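Side-chain contacts in acidocalcisomal pyrophosphatase (Trypanosoma brucei brucei, PDB 5C5V), which probably hydrolyses inorganic pyrophosphate to phosphate with the help of magnesium ions, as other members of the soluble pyrophosphatase family do: residues H99-M104 and R110-F115; S127-I132 and H331-V336; F166-G171 and N175-D180. All coordinates share one frame; numbering follows the deposited sequence.

Interaction 1: H99-M104 and R110-F115; sequences HEKGEM and RVLYFF
The antiparallel beta hairpin formed by strands 94-101 and 110-117 is closed at its loop end by two hydrogen-bonded pairs, His-99 with Leu-112 and Lys-101 with Arg-110, with the non-hydrogen-bonded pair Glu-100 and Val-111 between them. In the first pair the amide of Leu-112 gives a short bond, 2.7 Å from Leu-112 N to His-99 O, and His-99 N returns one to Leu-112 O at 2.9 Å. Lys-101 and Arg-110 exchange a second couple, both 3.0 Å (Lys-101 N to Arg-110 O, Arg-110 N to Lys-101 O). On the face carrying His-99, the imidazole turns an edge toward the face of the Phe-114 ring in an offset edge-to-face pair, planes at 63°, with His-99 ND1 3.8 Å from Phe-114 CE2. Lys-101 CG, anti to its carbonyl carbon (chi1 -59°), lies 3.9 Å from Leu-112 CD1; the bend at chi2 then turns the amine away. Arg-110 also directs its end off the hairpin, to a salt bridge with Glu-172, and Glu-100 OE2 bonds Tyr-109 on the other face. Across the segments, cohesion comes from backbone bonds and apolar or aromatic contact, whereas the charged ends of Arg-110 and Glu-100 find partners elsewhere.

Interaction 2: S127-I132 and H331-V336; sequences SPWHDI and HNLLKV
Leu-334 of the C-terminal helix 316-336 sets both of its methyls against His-130, which belongs to the short, weakly bonded helical turn 128-131. CD1 stands over the imidazole face in a CH-pi contact, 4.3 Å from the His-130 ring centroid and only 2° off the normal, while CD2 reaches ND1 of His-130 at 3.7 Å. Extending the leucine with CG opposite the backbone N (chi1 -179°) carries both methyls out to the ring. The other face of the imidazole looks onto CB of Trp-129, and the ring is thus sandwiched between an aliphatic carbon and a methyl. Its rotation is fixed at both nitrogens: NE2 bonds Gly-340 O and ND1 bonds Trp-330 NE1.

One residue earlier on each segment, Leu-333 and Trp-129 cross at about a right angle. CD2 of Leu-333 lies 3.7 Å from Trp-129 CH2, at the far end of the indole. Trp-129 extends that far because its CG also lies opposite the backbone N (chi1 -173°), and NE1 is held by Thr-204 O. Ser-127 is the N-cap of the turn: its OG accepts from His-130 N at 3.1 Å and more weakly from Trp-129 N. Separately, Asp-131 OD2 accepts from Ser-127 N at 2.7 Å on its anti lone pair. The result is an N-capped short helical turn, packed through Trp-129 and His-130 against helix 316-336.

Interaction 3: F166-G171 and N175-D180; sequences FEIATG and NPIKQD. With MG (magnesium ion), chain F.
Phe-166 and Gln-179, Glu-167 and Lys-178, and Ile-168 and Ile-177 pair across an antiparallel beta hairpin, strands 166-168 and 177-182, which brings a magnesium ligand into the pyrophosphatase active site. The dense part is the face with Phe-166, Ile-168, Ile-177 and Gln-179. There CG1 of Ile-168 meets CG1 of Ile-177 at 4.0 Å, and CG2 of Ile-177 comes up to CB of Phe-166. The Phe-166 ring turns its edge to the opposite backbone, with Lys-178 O and Gln-179 N near its plane, and its CD2 lies 3.8 Å from Gln-179 CB. Backbone bonds between Glu-167 and Lys-178 run in both directions. Toward the turn, Ala-169 N gives a 2.8 Å bond to Pro-176 O, and Asn-175 ND2 reaches Ala-169 O nearly in its own amide plane. The amide of Asn-175 is fixed from its other end by Ser-127 OG, which meets OD1.

The face of Glu-167 and Lys-178 is looser and holds metal-bound water. Lys-178 lays its aliphatic chain beside the methyl of Ala-169, CD to CB 3.7 Å. Glu-167, extended beyond CG (chi2 -176°), carries its carboxylate out to the metal. Next to it the Asp-180 carboxylate is stacked with planes 24° apart and OD2 3.4 Å from Glu-167 OE2. Two acceptors so close would probably repel, but magnesium and Lys-165 on Glu-167 OE2 and the Arg-187 salt bridge on Asp-180 OD2 should offset this. Glu-167 also touches the bound imidodiphosphate. Three waters and two further atoms complete the ion's shell; Glu-167 OE2 binds the magnesium at 2.2 Å, and water 2, itself a ligand, donates to Asp-180 OD2 at 2.9 Å.

From the N terminus, interaction 1 comes first, closing the short loop of the hairpin 94-101/110-117. The chain then passes through strand 123-126 into 127-132, where interaction 2 opens a loop of almost 200 residues that closes only at the C-terminal helix. Interaction 3, a local hairpin, is nested inside that loop, while interaction 1 precedes both in series. The three adjoin one another: Val-111 N probably bonds Ile-177 O, linking strand 110-117 to strand 177-182; Pro-128 packs on the backbone of Asn-175; and Tyr-113 packs on Pro-128. The turn at 127-132 thus touches helix 316-336, the hairpin 94-101/110-117 and the metal-binding hairpin alike.

Interaction 1: H99-M104 and R110-F115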
loop_
_atom_site.group_PDB
_atom_site.type_symbol
_atom_site.label_atom_id
_atom_site.label_comp_id
_atom_site.label_asym_id
_atom_site.label_seq_id
_atom_site.Cartn_x
_atom_site.Cartn_y
_atom_site.Cartn_z
ATOM N N HIS A 99 -26.143 -19.353 2.570
ATOM C CA HIS A 99 -27.113 -19.669 1.531
ATOM C C HIS A 99 -28.188 -18.595 1.431
ATOM O O HIS A 99 -28.692 -18.122 2.448
ATOM C CB HIS A 99 -27.745 -21.031 1.790
ATOM C CG HIS A 99 -26.902 -22.173 1.320
ATOM N ND1 HIS A 99 -26.858 -23.386 1.972
ATOM C CD2 HIS A 99 -26.087 -22.294 0.241
ATOM C CE1 HIS A 99 -26.031 -24.196 1.334
ATOM N NE2 HIS A 99 -25.552 -23.558 0.279
ATOM N N GLU A 100 -28.554 -18.243 0.202
ATOM C CA GLU A 100 -29.641 -17.312 -0.031
ATOM C C GLU A 100 -30.944 -18.059 -0.277
ATOM O O GLU A 100 -30.960 -19.125 -0.879
ATOM C CB GLU A 100 -29.319 -16.408 -1.222
ATOM C CG GLU A 100 -28.007 -15.660 -1.085
ATOM C CD GLU A 100 -27.625 -14.916 -2.345
ATOM O OE1 GLU A 100 -27.215 -15.587 -3.327
ATOM O OE2 GLU A 100 -27.746 -13.672 -2.373
ATOM N N LYS A 101 -32.034 -17.488 0.216
ATOM C CA LYS A 101 -33.380 -17.874 -0.172
ATOM C C LYS A 101 -34.003 -16.660 -0.854
ATOM O O LYS A 101 -34.335 -15.681 -0.178
ATOM C CB LYS A 101 -34.197 -18.304 1.039
ATOM C CG LYS A 101 -33.608 -19.469 1.813
ATOM C CD LYS A 101 -33.642 -20.754 0.998
ATOM C CE LYS A 101 -33.054 -21.912 1.791
ATOM N NZ LYS A 101 -33.222 -23.247 1.126
ATOM N N GLY A 102 -34.104 -16.700 -2.188
ATOM C CA GLY A 102 -34.557 -15.558 -2.992
ATOM C C GLY A 102 -35.940 -15.140 -2.553
ATOM O O GLY A 102 -36.546 -15.846 -1.733
ATOM N N GLU A 103 -36.458 -14.029 -3.081
ATOM C CA GLU A 103 -35.828 -13.270 -4.163
ATOM C C GLU A 103 -35.338 -11.902 -3.675
ATOM O O GLU A 103 -36.061 -11.185 -2.981
ATOM C CB GLU A 103 -36.809 -13.092 -5.326
ATOM C CG GLU A 103 -36.456 -11.963 -6.269
ATOM C CD GLU A 103 -37.565 -11.656 -7.274
ATOM O OE1 GLU A 103 -38.598 -12.372 -7.268
ATOM O OE2 GLU A 103 -37.395 -10.707 -8.087
ATOM N N MET A 104 -34.112 -11.546 -4.033
ATOM C CA MET A 104 -33.485 -10.349 -3.480
ATOM C C MET A 104 -34.308 -9.094 -3.736
ATOM O O MET A 104 -34.877 -8.928 -4.809
ATOM C CB MET A 104 -32.081 -10.162 -4.046
ATOM C CG MET A 104 -31.237 -9.180 -3.246
ATOM S SD MET A 104 -29.521 -9.184 -3.799
ATOM C CE MET A 104 -28.776 -7.986 -2.692
ATOM N N ARG A 110 -33.741 -13.957 2.253
ATOM C CA ARG A 110 -33.019 -14.248 3.488
ATOM C C ARG A 110 -31.600 -14.701 3.172
ATOM O O ARG A 110 -31.351 -15.350 2.151
ATOM C CB ARG A 110 -33.738 -15.332 4.315
ATOM C CG ARG A 110 -35.064 -14.908 4.940
ATOM C CD ARG A 110 -34.864 -13.851 6.008
ATOM N NE ARG A 110 -36.119 -13.494 6.671
ATOM C CZ ARG A 110 -37.079 -12.767 6.109
ATOM N NH1 ARG A 110 -36.929 -12.310 4.870
ATOM N NH2 ARG A 110 -38.184 -12.495 6.784
ATOM N N VAL A 111 -30.661 -14.327 4.034
ATOM C CA VAL A 111 -29.321 -14.886 3.973
ATOM C C VAL A 111 -29.094 -15.761 5.197
ATOM O O VAL A 111 -29.048 -15.270 6.323
ATOM C CB VAL A 111 -28.235 -13.807 3.911
ATOM C CG1 VAL A 111 -26.882 -14.469 3.768
ATOM C CG2 VAL A 111 -28.499 -12.837 2.752
ATOM N N LEU A 112 -28.963 -17.062 4.962
ATOM C CA LEU A 112 -28.828 -18.036 6.034
ATOM C C LEU A 112 -27.382 -18.456 6.222
ATOM O O LEU A 112 -26.619 -18.501 5.256
ATOM C CB LEU A 112 -29.692 -19.276 5.756
ATOM C CG LEU A 112 -31.204 -19.106 5.897
ATOM C CD1 LEU A 112 -31.699 -18.076 4.904
ATOM C CD2 LEU A 112 -31.943 -20.445 5.728
ATOM N N TYR A 113 -27.029 -18.770 7.469
ATOM C CA TYR A 113 -25.685 -19.191 7.828
ATOM C C TYR A 113 -25.654 -20.619 8.353
ATOM O O TYR A 113 -26.556 -21.057 9.071
ATOM C CB TYR A 113 -25.092 -18.250 8.870
ATOM C CG TYR A 113 -24.813 -16.858 8.337
ATOM C CD1 TYR A 113 -23.517 -16.439 8.053
ATOM C CD2 TYR A 113 -25.853 -15.967 8.117
ATOM C CE1 TYR A 113 -23.264 -15.152 7.559
ATOM C CE2 TYR A 113 -25.623 -14.707 7.631
ATOM C CZ TYR A 113 -24.329 -14.300 7.354
ATOM O OH TYR A 113 -24.134 -13.038 6.879
ATOM N N PHE A 114 -24.607 -21.344 7.982
ATOM C CA PHE A 114 -24.404 -22.699 8.446
ATOM C C PHE A 114 -22.978 -22.925 8.906
ATOM O O PHE A 114 -22.075 -22.164 8.574
ATOM C CB PHE A 114 -24.737 -23.693 7.342
ATOM C CG PHE A 114 -26.147 -23.608 6.854
ATOM C CD1 PHE A 114 -27.097 -24.522 7.287
ATOM C CD2 PHE A 114 -26.527 -22.615 5.955
ATOM C CE1 PHE A 114 -28.397 -24.452 6.841
ATOM C CE2 PHE A 114 -27.830 -22.542 5.504
ATOM C CZ PHE A 114 -28.770 -23.463 5.952
ATOM N N PHE A 115 -22.788 -23.991 9.668
ATOM C CA PHE A 115 -21.465 -24.518 9.943
ATOM C C PHE A 115 -21.344 -25.836 9.220
ATOM O O PHE A 115 -22.248 -26.663 9.268
ATOM C CB PHE A 115 -21.218 -24.730 11.439
ATOM C CG PHE A 115 -20.828 -23.486 12.170
ATOM C CD1 PHE A 115 -20.848 -22.262 11.533
ATOM C CD2 PHE A 115 -20.420 -23.542 13.488
ATOM C CE1 PHE A 115 -20.482 -21.123 12.206
ATOM C CE2 PHE A 115 -20.055 -22.395 14.160
ATOM C CZ PHE A 115 -20.086 -21.187 13.519
#

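Interaction 2: S127-I132 and H331-V336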
loop_
_atom_site.group_PDB
_atom_site.type_symbol
_atom_site.label_atom_id
_atom_site.label_comp_id
_atom_site.label_asym_id
_atom_site.label_seq_id
_atom_site.Cartn_x
_atom_site.Cartn_y
_atom_site.Cartn_z
ATOM N N SER A 127 -26.530 -19.068 13.922
ATOM C CA SER A 127 -26.893 -17.661 13.914
ATOM C C SER A 127 -25.666 -16.791 13.686
ATOM O O SER A 127 -24.687 -16.917 14.409
ATOM C CB SER A 127 -27.568 -17.270 15.224
ATOM O OG SER A 127 -27.633 -15.856 15.315
ATOM N N PRO A 128 -25.712 -15.905 12.678
ATOM C CA PRO A 128 -24.573 -15.004 12.471
ATOM C C PRO A 128 -24.347 -14.135 13.704
ATOM O O PRO A 128 -23.231 -13.768 14.023
ATOM C CB PRO A 128 -25.015 -14.152 11.281
ATOM C CG PRO A 128 -26.490 -14.170 11.347
ATOM C CD PRO A 128 -26.840 -15.562 11.798
ATOM N N TRP A 129 -25.428 -13.825 14.402
ATOM C CA TRP A 129 -25.374 -13.055 15.635
ATOM C C TRP A 129 -24.734 -13.836 16.793
ATOM O O TRP A 129 -23.801 -13.359 17.435
ATOM C CB TRP A 129 -26.792 -12.625 16.000
ATOM C CG TRP A 129 -26.910 -11.681 17.145
ATOM C CD1 TRP A 129 -25.910 -10.958 17.728
ATOM C CD2 TRP A 129 -28.113 -11.349 17.850
ATOM N NE1 TRP A 129 -26.418 -10.187 18.751
ATOM C CE2 TRP A 129 -27.766 -10.419 18.854
ATOM C CE3 TRP A 129 -29.447 -11.753 17.733
ATOM C CZ2 TRP A 129 -28.708 -9.891 19.738
ATOM C CZ3 TRP A 129 -30.375 -11.233 18.610
ATOM C CH2 TRP A 129 -30.003 -10.304 19.596
ATOM N N HIS A 130 -25.222 -15.043 17.063
ATOM C CA HIS A 130 -24.771 -15.740 18.263
ATOM C C HIS A 130 -23.564 -16.628 18.036
ATOM O O HIS A 130 -22.769 -16.813 18.938
ATOM C CB HIS A 130 -25.906 -16.572 18.859
ATOM C CG HIS A 130 -27.155 -15.782 19.092
ATOM N ND1 HIS A 130 -27.159 -14.603 19.802
ATOM C CD2 HIS A 130 -28.432 -15.996 18.698
ATOM C CE1 HIS A 130 -28.389 -14.120 19.836
ATOM N NE2 HIS A 130 -29.177 -14.942 19.170
ATOM N N ASP A 131 -23.421 -17.182 16.843
ATOM C CA ASP A 131 -22.468 -18.268 16.663
ATOM C C ASP A 131 -21.146 -17.880 15.995
ATOM O O ASP A 131 -20.181 -18.639 16.069
ATOM C CB ASP A 131 -23.142 -19.389 15.889
ATOM C CG ASP A 131 -24.278 -19.999 16.672
ATOM O OD1 ASP A 131 -24.031 -20.431 17.814
ATOM O OD2 ASP A 131 -25.418 -20.004 16.170
ATOM N N ILE A 132 -21.093 -16.717 15.359
ATOM C CA ILE A 132 -19.823 -16.201 14.856
ATOM C C ILE A 132 -19.067 -15.514 15.984
ATOM O O ILE A 132 -19.609 -14.622 16.629
ATOM C CB ILE A 132 -20.017 -15.215 13.693
ATOM C CG1 ILE A 132 -20.679 -15.920 12.509
ATOM C CG2 ILE A 132 -18.680 -14.636 13.267
ATOM C CD1 ILE A 132 -21.019 -14.987 11.364
ATOM N N HIS A 331 -23.967 -11.723 26.560
ATOM C CA HIS A 331 -23.863 -12.922 27.396
ATOM C C HIS A 331 -25.083 -13.003 28.294
ATOM O O HIS A 331 -25.658 -14.076 28.472
ATOM C CB HIS A 331 -22.590 -12.919 28.258
ATOM C CG HIS A 331 -21.373 -13.457 27.562
ATOM N ND1 HIS A 331 -21.168 -14.800 27.339
ATOM C CD2 HIS A 331 -20.289 -12.824 27.053
ATOM C CE1 HIS A 331 -20.019 -14.974 26.708
ATOM N NE2 HIS A 331 -19.463 -13.793 26.531
ATOM N N ASN A 332 -25.481 -11.866 28.862
ATOM C CA ASN A 332 -26.645 -11.838 29.746
ATOM C C ASN A 332 -27.921 -12.158 28.982
ATOM O O ASN A 332 -28.825 -12.827 29.497
ATOM C CB ASN A 332 -26.779 -10.484 30.451
ATOM C CG ASN A 332 -27.877 -10.482 31.512
ATOM O OD1 ASN A 332 -28.972 -9.964 31.288
ATOM N ND2 ASN A 332 -27.584 -11.060 32.666
ATOM N N LEU A 333 -27.996 -11.677 27.749
ATOM C CA LEU A 333 -29.177 -11.901 26.941
ATOM C C LEU A 333 -29.337 -13.378 26.573
ATOM O O LEU A 333 -30.393 -13.977 26.810
ATOM C CB LEU A 333 -29.125 -11.045 25.677
ATOM C CG LEU A 333 -30.238 -11.298 24.661
ATOM C CD1 LEU A 333 -31.512 -10.587 25.076
ATOM C CD2 LEU A 333 -29.812 -10.873 23.267
ATOM N N LEU A 334 -28.284 -13.956 25.998
ATOM C CA LEU A 334 -28.356 -15.306 25.442
ATOM C C LEU A 334 -28.120 -16.401 26.474
ATOM O O LEU A 334 -28.930 -17.321 26.590
ATOM C CB LEU A 334 -27.356 -15.474 24.283
ATOM C CG LEU A 334 -27.365 -16.852 23.601
ATOM C CD1 LEU A 334 -28.709 -17.185 22.979
ATOM C CD2 LEU A 334 -26.277 -16.943 22.548
ATOM N N LYS A 335 -27.000 -16.316 27.187
ATOM C CA LYS A 335 -26.608 -17.356 28.141
ATOM C C LYS A 335 -27.494 -17.346 29.381
ATOM O O LYS A 335 -28.076 -18.360 29.744
ATOM C CB LYS A 335 -25.147 -17.186 28.562
ATOM C CG LYS A 335 -24.186 -16.938 27.420
ATOM C CD LYS A 335 -24.174 -18.091 26.443
ATOM C CE LYS A 335 -23.021 -17.955 25.460
ATOM N NZ LYS A 335 -23.019 -19.065 24.459
ATOM N N VAL A 336 -27.595 -16.192 30.030
ATOM C CA VAL A 336 -28.366 -16.074 31.264
ATOM C C VAL A 336 -29.879 -16.068 31.045
ATOM O O VAL A 336 -30.603 -16.810 31.695
ATOM C CB VAL A 336 -27.979 -14.798 32.034
ATOM C CG1 VAL A 336 -28.791 -14.676 33.320
ATOM C CG2 VAL A 336 -26.495 -14.805 32.339
#

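Interaction 3: F166-G171 and N175-D180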
loop_
_atom_site.group_PDB
_atom_site.type_symbol
_atom_site.label_atom_id
_atom_site.label_comp_id
_atom_site.label_asym_id
_atom_site.label_seq_id
_atom_site.Cartn_x
_atom_site.Cartn_y
_atom_site.Cartn_z
ATOM N N PHE A 166 -30.200 -4.069 4.483
ATOM C CA PHE A 166 -30.213 -5.388 5.072
ATOM C C PHE A 166 -29.816 -5.289 6.544
ATOM O O PHE A 166 -29.117 -4.355 6.935
ATOM C CB PHE A 166 -29.282 -6.319 4.317
ATOM C CG PHE A 166 -29.695 -6.556 2.898
ATOM C CD1 PHE A 166 -28.961 -6.025 1.847
ATOM C CD2 PHE A 166 -30.826 -7.293 2.612
ATOM C CE1 PHE A 166 -29.343 -6.246 0.541
ATOM C CE2 PHE A 166 -31.211 -7.525 1.309
ATOM C CZ PHE A 166 -30.477 -6.993 0.266
ATOM N N GLU A 167 -30.300 -6.244 7.336
ATOM C CA GLU A 167 -30.139 -6.294 8.783
ATOM C C GLU A 167 -30.171 -7.754 9.231
ATOM O O GLU A 167 -30.911 -8.564 8.673
ATOM C CB GLU A 167 -31.268 -5.553 9.509
ATOM C CG GLU A 167 -31.138 -4.048 9.604
ATOM C CD GLU A 167 -32.262 -3.411 10.432
ATOM O OE1 GLU A 167 -33.118 -4.161 10.973
ATOM O OE2 GLU A 167 -32.292 -2.152 10.537
ATOM N N ILE A 168 -29.392 -8.085 10.248
ATOM C CA ILE A 168 -29.585 -9.338 10.949
ATOM C C ILE A 168 -30.985 -9.328 11.555
ATOM O O ILE A 168 -31.342 -8.374 12.242
ATOM C CB ILE A 168 -28.537 -9.536 12.052
ATOM C CG1 ILE A 168 -27.138 -9.656 11.430
ATOM C CG2 ILE A 168 -28.892 -10.732 12.893
ATOM C CD1 ILE A 168 -26.027 -9.807 12.444
ATOM N N ALA A 169 -31.795 -10.338 11.244
ATOM C CA ALA A 169 -33.152 -10.402 11.778
ATOM C C ALA A 169 -33.121 -10.936 13.216
ATOM O O ALA A 169 -33.139 -12.153 13.458
ATOM C CB ALA A 169 -34.045 -11.262 10.900
ATOM N N THR A 170 -33.083 -10.015 14.170
ATOM C CA THR A 170 -32.947 -10.368 15.573
ATOM C C THR A 170 -34.183 -11.097 16.079
ATOM O O THR A 170 -34.159 -11.734 17.127
ATOM C CB THR A 170 -32.698 -9.115 16.424
ATOM O OG1 THR A 170 -33.761 -8.176 16.198
ATOM C CG2 THR A 170 -31.386 -8.461 16.012
ATOM N N GLY A 171 -35.266 -11.007 15.322
ATOM C CA GLY A 171 -36.529 -11.568 15.764
ATOM C C GLY A 171 -36.796 -12.969 15.259
ATOM O O GLY A 171 -37.758 -13.592 15.670
ATOM N N ASN A 175 -31.503 -16.078 13.180
ATOM C CA ASN A 175 -31.190 -14.685 12.883
ATOM C C ASN A 175 -30.598 -14.468 11.493
ATOM O O ASN A 175 -29.530 -13.884 11.345
ATOM C CB ASN A 175 -30.240 -14.133 13.942
ATOM C CG ASN A 175 -30.696 -14.455 15.341
ATOM O OD1 ASN A 175 -30.042 -15.206 16.051
ATOM N ND2 ASN A 175 -31.830 -13.906 15.739
ATOM N N PRO A 176 -31.292 -14.962 10.468
ATOM C CA PRO A 176 -30.812 -14.734 9.113
ATOM C C PRO A 176 -30.784 -13.245 8.785
ATOM O O PRO A 176 -31.433 -12.445 9.462
ATOM C CB PRO A 176 -31.841 -15.468 8.255
ATOM C CG PRO A 176 -33.088 -15.472 9.090
ATOM C CD PRO A 176 -32.586 -15.667 10.485
ATOM N N ILE A 177 -30.027 -12.872 7.764
ATOM C CA ILE A 177 -30.084 -11.499 7.298
ATOM C C ILE A 177 -31.291 -11.308 6.396
ATOM O O ILE A 177 -31.588 -12.129 5.529
ATOM C CB ILE A 177 -28.815 -11.105 6.575
ATOM C CG1 ILE A 177 -27.722 -10.835 7.609
ATOM C CG2 ILE A 177 -29.060 -9.863 5.743
ATOM C CD1 ILE A 177 -26.339 -10.665 7.007
ATOM N N LYS A 178 -32.007 -10.224 6.638
ATOM C CA LYS A 178 -33.134 -9.854 5.802
ATOM C C LYS A 178 -33.086 -8.365 5.469
ATOM O O LYS A 178 -32.270 -7.609 6.020
ATOM C CB LYS A 178 -34.451 -10.195 6.491
ATOM C CG LYS A 178 -34.791 -9.275 7.641
ATOM C CD LYS A 178 -36.114 -9.687 8.275
ATOM C CE LYS A 178 -36.657 -8.617 9.207
ATOM N NZ LYS A 178 -38.152 -8.620 9.223
ATOM N N GLN A 179 -33.947 -7.948 4.550
ATOM C CA GLN A 179 -34.084 -6.530 4.297
ATOM C C GLN A 179 -35.094 -5.950 5.283
ATOM O O GLN A 179 -36.198 -6.476 5.451
ATOM C CB GLN A 179 -34.502 -6.258 2.850
ATOM C CG GLN A 179 -34.329 -4.802 2.451
ATOM C CD GLN A 179 -34.401 -4.577 0.953
ATOM O OE1 GLN A 179 -34.501 -5.520 0.169
ATOM N NE2 GLN A 179 -34.362 -3.314 0.551
ATOM N N ASP A 180 -34.695 -4.882 5.958
ATOM C CA ASP A 180 -35.589 -4.160 6.843
ATOM C C ASP A 180 -36.818 -3.673 6.066
ATOM O O ASP A 180 -36.748 -3.436 4.857
ATOM C CB ASP A 180 -34.841 -2.993 7.489
ATOM C CG ASP A 180 -35.597 -2.380 8.638
ATOM O OD1 ASP A 180 -36.551 -3.016 9.147
ATOM O OD2 ASP A 180 -35.232 -1.254 9.040
HETATM MG MG MG F . -32.663 -0.700 12.173
HETATM O O HOH W 1 -33.253 -2.538 13.272
HETATM O O HOH W 2 -34.651 -0.448 11.765
HETATM O O HOH W 3 -33.486 0.386 13.786
#